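Local atomic coordinates of restriction endonuclease AspBHI (Azoarcus sp., PDB entry 4OC8), a protein that cleaves DNA in a modification-dependent manner, as a restriction endonuclease that assembles into a tetramer. Residues Pro70-Tyr82 with Gly209-Val221. Sequence-based numbering, arbitrary orientation.
Sequences PDQLDETTGTFIY and GIRPLMAPRSLLV
Arg217 reaches across to Glu75, its NH2 forming a salt bridge with OE1 of Glu75, the carboxylate and guanidinium planes 81° apart. Arginine suits the place because its long chain, extended from CG to NE, spans the distance and offers a second, longer bridge, NH1 lying 3.9 Å from Asp74 OD1 at the guanidinium edge. A leucine here would probably leave the Glu75 carboxylate without its close cation and Asp74 without its longer second one. At Ala215 the backbones meet: Ala215 N donates to Glu75 O at 2.9 Å, and one water donates to both Glu75 O and Leu213 O. Thr76 sets its carbonyl O beside Met214 CB and its CG2 against Pro216. Met214, unbranched and nonpolar, bends at chi3 (64°) to lay CE on the turn, 3.7 Å from Thr77 CA and near the Thr77 methyl. Gly78 takes a positive phi (71°), which favours glycine; with Thr79 it faces Asp74 in a G1 beta bulge. Asp74 OD2 bridges to Arg288 of a neighbouring subunit, and Ala215 O accepts from Thr159 of another. The turn joins strands 72-74 and 79-83; Gly78 and Leu213 both bond through their backbones to Ile174 of strand 163-174, and segment 209-221 runs from helix 199-207 toward helix 224-227.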
loop_
_atom_site.group_PDB
_atom_site.type_symbol
_atom_site.label_atom_id
_atom_site.label_comp_id
_atom_site.label_asym_id
_atom_site.label_seq_id
_atom_site.Cartn_x
_atom_site.Cartn_y
_atom_site.Cartn_z
ATOM N N PRO A 70 3.485 -15.249 15.473
ATOM C CA PRO A 70 2.446 -15.298 14.439
ATOM C C PRO A 70 2.943 -15.822 13.091
ATOM O O PRO A 70 3.069 -15.043 12.144
ATOM C CB PRO A 70 2.038 -13.831 14.308
ATOM C CG PRO A 70 3.303 -13.086 14.597
ATOM C CD PRO A 70 4.002 -13.880 15.667
ATOM N N ASP A 71 3.215 -17.121 13.006
ATOM C CA ASP A 71 3.531 -17.738 11.721
ATOM C C ASP A 71 2.349 -17.500 10.809
ATOM O O ASP A 71 1.206 -17.531 11.263
ATOM C CB ASP A 71 3.760 -19.244 11.866
ATOM C CG ASP A 71 5.035 -19.572 12.609
ATOM O OD1 ASP A 71 6.027 -18.835 12.438
ATOM O OD2 ASP A 71 5.050 -20.566 13.365
ATOM N N GLN A 72 2.599 -17.243 9.532
ATOM C CA GLN A 72 1.459 -17.051 8.637
ATOM C C GLN A 72 1.694 -17.454 7.189
ATOM O O GLN A 72 2.770 -17.252 6.634
ATOM C CB GLN A 72 0.898 -15.624 8.722
ATOM C CG GLN A 72 1.785 -14.532 8.153
ATOM C CD GLN A 72 1.020 -13.240 7.906
ATOM O OE1 GLN A 72 -0.180 -13.259 7.628
ATOM N NE2 GLN A 72 1.711 -12.109 8.009
ATOM N N LEU A 73 0.666 -18.038 6.589
ATOM C CA LEU A 73 0.710 -18.383 5.182
ATOM C C LEU A 73 -0.234 -17.498 4.380
ATOM O O LEU A 73 -1.453 -17.661 4.424
ATOM C CB LEU A 73 0.361 -19.857 4.962
ATOM C CG LEU A 73 0.321 -20.255 3.483
ATOM C CD1 LEU A 73 1.671 -20.019 2.822
ATOM C CD2 LEU A 73 -0.107 -21.693 3.320
ATOM N N ASP A 74 0.342 -16.559 3.642
ATOM C CA ASP A 74 -0.434 -15.733 2.734
ATOM C C ASP A 74 -0.738 -16.506 1.459
ATOM O O ASP A 74 0.101 -16.584 0.559
ATOM C CB ASP A 74 0.325 -14.451 2.394
ATOM C CG ASP A 74 -0.559 -13.412 1.748
ATOM O OD1 ASP A 74 -1.797 -13.549 1.834
ATOM O OD2 ASP A 74 -0.013 -12.453 1.165
ATOM N N GLU A 75 -1.944 -17.066 1.385
ATOM C CA GLU A 75 -2.389 -17.803 0.207
ATOM C C GLU A 75 -2.242 -16.975 -1.064
ATOM O O GLU A 75 -1.952 -17.507 -2.135
ATOM C CB GLU A 75 -3.854 -18.235 0.352
ATOM C CG GLU A 75 -4.122 -19.279 1.429
ATOM C CD GLU A 75 -4.366 -18.672 2.797
ATOM O OE1 GLU A 75 -4.622 -17.449 2.877
ATOM O OE2 GLU A 75 -4.301 -19.419 3.796
ATOM N N THR A 76 -2.437 -15.670 -0.932
ATOM C CA THR A 76 -2.450 -14.769 -2.076
ATOM C C THR A 76 -1.104 -14.651 -2.785
ATOM O O THR A 76 -1.042 -14.616 -4.012
ATOM C CB THR A 76 -2.922 -13.367 -1.659
ATOM O OG1 THR A 76 -4.209 -13.469 -1.038
ATOM C CG2 THR A 76 -3.016 -12.450 -2.865
ATOM N N THR A 77 -0.026 -14.581 -2.014
ATOM C CA THR A 77 1.289 -14.356 -2.598
ATOM C C THR A 77 2.189 -15.583 -2.450
ATOM O O THR A 77 3.283 -15.648 -3.011
ATOM C CB THR A 77 1.961 -13.110 -1.980
ATOM O OG1 THR A 77 2.295 -13.367 -0.611
ATOM C CG2 THR A 77 1.021 -11.917 -2.048
ATOM N N GLY A 78 1.711 -16.568 -1.700
ATOM C CA GLY A 78 2.488 -17.766 -1.460
ATOM C C GLY A 78 3.659 -17.497 -0.533
ATOM O O GLY A 78 4.649 -18.226 -0.531
ATOM N N THR A 79 3.550 -16.439 0.259
ATOM C CA THR A 79 4.594 -16.127 1.222
ATOM C C THR A 79 4.306 -16.812 2.554
ATOM O O THR A 79 3.180 -16.786 3.051
ATOM C CB THR A 79 4.756 -14.611 1.409
ATOM O OG1 THR A 79 5.202 -14.029 0.179
ATOM C CG2 THR A 79 5.782 -14.314 2.491
ATOM N N PHE A 80 5.328 -17.446 3.116
ATOM C CA PHE A 80 5.187 -18.121 4.393
ATOM C C PHE A 80 6.172 -17.546 5.406
ATOM O O PHE A 80 7.388 -17.638 5.226
ATOM C CB PHE A 80 5.387 -19.634 4.234
ATOM C CG PHE A 80 5.260 -20.402 5.523
ATOM C CD1 PHE A 80 4.036 -20.502 6.170
ATOM C CD2 PHE A 80 6.363 -21.024 6.087
ATOM C CE1 PHE A 80 3.915 -21.206 7.354
ATOM C CE2 PHE A 80 6.247 -21.728 7.272
ATOM C CZ PHE A 80 5.019 -21.819 7.905
ATOM N N ILE A 81 5.635 -16.941 6.461
ATOM C CA ILE A 81 6.448 -16.387 7.538
ATOM C C ILE A 81 6.546 -17.372 8.696
ATOM O O ILE A 81 5.524 -17.819 9.238
ATOM C CB ILE A 81 5.874 -15.062 8.053
ATOM C CG1 ILE A 81 5.786 -14.045 6.917
ATOM C CG2 ILE A 81 6.729 -14.525 9.195
ATOM C CD1 ILE A 81 5.017 -12.799 7.288
ATOM N N TYR A 82 7.781 -17.683 9.077
ATOM C CA TYR A 82 8.062 -18.730 10.050
ATOM C C TYR A 82 8.993 -18.213 11.146
ATOM O O TYR A 82 10.074 -17.701 10.861
ATOM C CB TYR A 82 8.699 -19.932 9.336
ATOM C CG TYR A 82 9.049 -21.092 10.241
ATOM C CD1 TYR A 82 8.072 -21.982 10.666
ATOM C CD2 TYR A 82 10.360 -21.304 10.658
ATOM C CE1 TYR A 82 8.382 -23.042 11.488
ATOM C CE2 TYR A 82 10.681 -22.366 11.483
ATOM C CZ TYR A 82 9.686 -23.232 11.896
ATOM O OH TYR A 82 9.988 -24.294 12.723
ATOM N N GLY A 209 15.890 -17.687 -9.423
ATOM C CA GLY A 209 14.596 -17.042 -9.518
ATOM C C GLY A 209 13.489 -17.815 -8.827
ATOM O O GLY A 209 13.569 -19.036 -8.652
ATOM N N ILE A 210 12.440 -17.095 -8.441
ATOM C CA ILE A 210 11.333 -17.694 -7.709
ATOM C C ILE A 210 10.007 -17.519 -8.444
ATOM O O ILE A 210 9.602 -16.396 -8.748
ATOM C CB ILE A 210 11.187 -17.068 -6.307
ATOM C CG1 ILE A 210 12.486 -17.197 -5.516
ATOM C CG2 ILE A 210 10.047 -17.718 -5.552
ATOM C CD1 ILE A 210 12.383 -16.676 -4.115
ATOM N N ARG A 211 9.341 -18.635 -8.729
ATOM C CA ARG A 211 7.990 -18.600 -9.269
ATOM C C ARG A 211 6.998 -18.951 -8.167
ATOM O O ARG A 211 6.819 -20.124 -7.840
ATOM C CB ARG A 211 7.829 -19.574 -10.436
ATOM C CG ARG A 211 6.396 -19.659 -10.944
ATOM C CD ARG A 211 6.187 -20.826 -11.886
ATOM N NE ARG A 211 7.001 -20.704 -13.089
ATOM C CZ ARG A 211 6.661 -19.983 -14.153
ATOM N NH1 ARG A 211 5.517 -19.309 -14.169
ATOM N NH2 ARG A 211 7.471 -19.934 -15.201
ATOM N N PRO A 212 6.352 -17.930 -7.586
ATOM C CA PRO A 212 5.465 -18.110 -6.435
ATOM C C PRO A 212 4.122 -18.730 -6.783
ATOM O O PRO A 212 3.604 -18.499 -7.876
ATOM C CB PRO A 212 5.244 -16.680 -5.953
ATOM C CG PRO A 212 5.431 -15.854 -7.158
ATOM C CD PRO A 212 6.534 -16.508 -7.914
ATOM N N LEU A 213 3.571 -19.504 -5.852
ATOM C CA LEU A 213 2.213 -20.012 -5.968
ATOM C C LEU A 213 1.259 -18.942 -5.442
ATOM O O LEU A 213 1.065 -18.811 -4.235
ATOM C CB LEU A 213 2.051 -21.304 -5.165
ATOM C CG LEU A 213 0.866 -22.241 -5.439
ATOM C CD1 LEU A 213 1.011 -23.510 -4.616
ATOM C CD2 LEU A 213 -0.479 -21.601 -5.153
ATOM N N MET A 214 0.645 -18.198 -6.352
ATOM C CA MET A 214 -0.224 -17.101 -5.968
ATOM C C MET A 214 -1.695 -17.462 -6.146
ATOM O O MET A 214 -2.162 -17.693 -7.264
ATOM C CB MET A 214 0.149 -15.846 -6.758
ATOM C CG MET A 214 1.630 -15.535 -6.663
ATOM S SD MET A 214 2.088 -13.883 -7.207
ATOM C CE MET A 214 1.241 -12.873 -5.999
ATOM N N ALA A 215 -2.418 -17.515 -5.031
ATOM C CA ALA A 215 -3.819 -17.924 -5.042
ATOM C C ALA A 215 -4.736 -16.890 -4.381
ATOM O O ALA A 215 -5.160 -17.071 -3.240
ATOM C CB ALA A 215 -3.970 -19.281 -4.370
ATOM N N PRO A 216 -5.051 -15.806 -5.109
ATOM C CA PRO A 216 -5.904 -14.722 -4.608
ATOM C C PRO A 216 -7.230 -15.245 -4.080
ATOM O O PRO A 216 -7.783 -16.192 -4.639
ATOM C CB PRO A 216 -6.137 -13.864 -5.849
ATOM C CG PRO A 216 -4.964 -14.125 -6.710
ATOM C CD PRO A 216 -4.613 -15.562 -6.493
ATOM N N ARG A 217 -7.724 -14.634 -3.006
ATOM C CA ARG A 217 -8.939 -15.098 -2.354
ATOM C C ARG A 217 -10.172 -14.728 -3.153
ATOM O O ARG A 217 -10.287 -13.607 -3.650
ATOM C CB ARG A 217 -9.049 -14.515 -0.942
ATOM C CG ARG A 217 -8.077 -15.111 0.055
ATOM C CD ARG A 217 -8.277 -14.548 1.453
ATOM N NE ARG A 217 -7.267 -15.067 2.371
ATOM C CZ ARG A 217 -6.050 -14.548 2.514
ATOM N NH1 ARG A 217 -5.690 -13.488 1.803
ATOM N NH2 ARG A 217 -5.192 -15.088 3.370
ATOM N N SER A 218 -11.093 -15.674 -3.275
ATOM C CA SER A 218 -12.403 -15.381 -3.829
ATOM C C SER A 218 -13.144 -14.470 -2.854
ATOM O O SER A 218 -12.784 -14.396 -1.678
ATOM C CB SER A 218 -13.182 -16.672 -4.077
ATOM O OG SER A 218 -12.750 -17.707 -3.212
ATOM N N LEU A 219 -14.166 -13.772 -3.344
ATOM C CA LEU A 219 -14.896 -12.797 -2.532
ATOM C C LEU A 219 -15.467 -13.410 -1.254
ATOM O O LEU A 219 -16.165 -14.425 -1.291
ATOM C CB LEU A 219 -15.998 -12.127 -3.356
ATOM C CG LEU A 219 -15.483 -11.328 -4.554
ATOM C CD1 LEU A 219 -16.637 -10.792 -5.388
ATOM C CD2 LEU A 219 -14.582 -10.197 -4.082
ATOM N N LEU A 220 -15.156 -12.782 -0.125
ATOM C CA LEU A 220 -15.449 -13.358 1.180
ATOM C C LEU A 220 -16.371 -12.478 2.010
ATOM O O LEU A 220 -16.125 -11.284 2.174
ATOM C CB LEU A 220 -14.142 -13.588 1.946
ATOM C CG LEU A 220 -14.266 -14.145 3.366
ATOM C CD1 LEU A 220 -14.712 -15.602 3.339
ATOM C CD2 LEU A 220 -12.957 -13.982 4.130
ATOM N N VAL A 221 -17.436 -13.073 2.533
ATOM C CA VAL A 221 -18.260 -12.405 3.531
ATOM C C VAL A 221 -18.075 -13.104 4.869
ATOM O O VAL A 221 -18.352 -14.295 4.999
ATOM C CB VAL A 221 -19.750 -12.386 3.143
ATOM C CG1 VAL A 221 -20.620 -12.125 4.365
ATOM C CG2 VAL A 221 -20.002 -11.331 2.073
HETATM O O HOH W 1 -0.260 -19.686 -1.965
#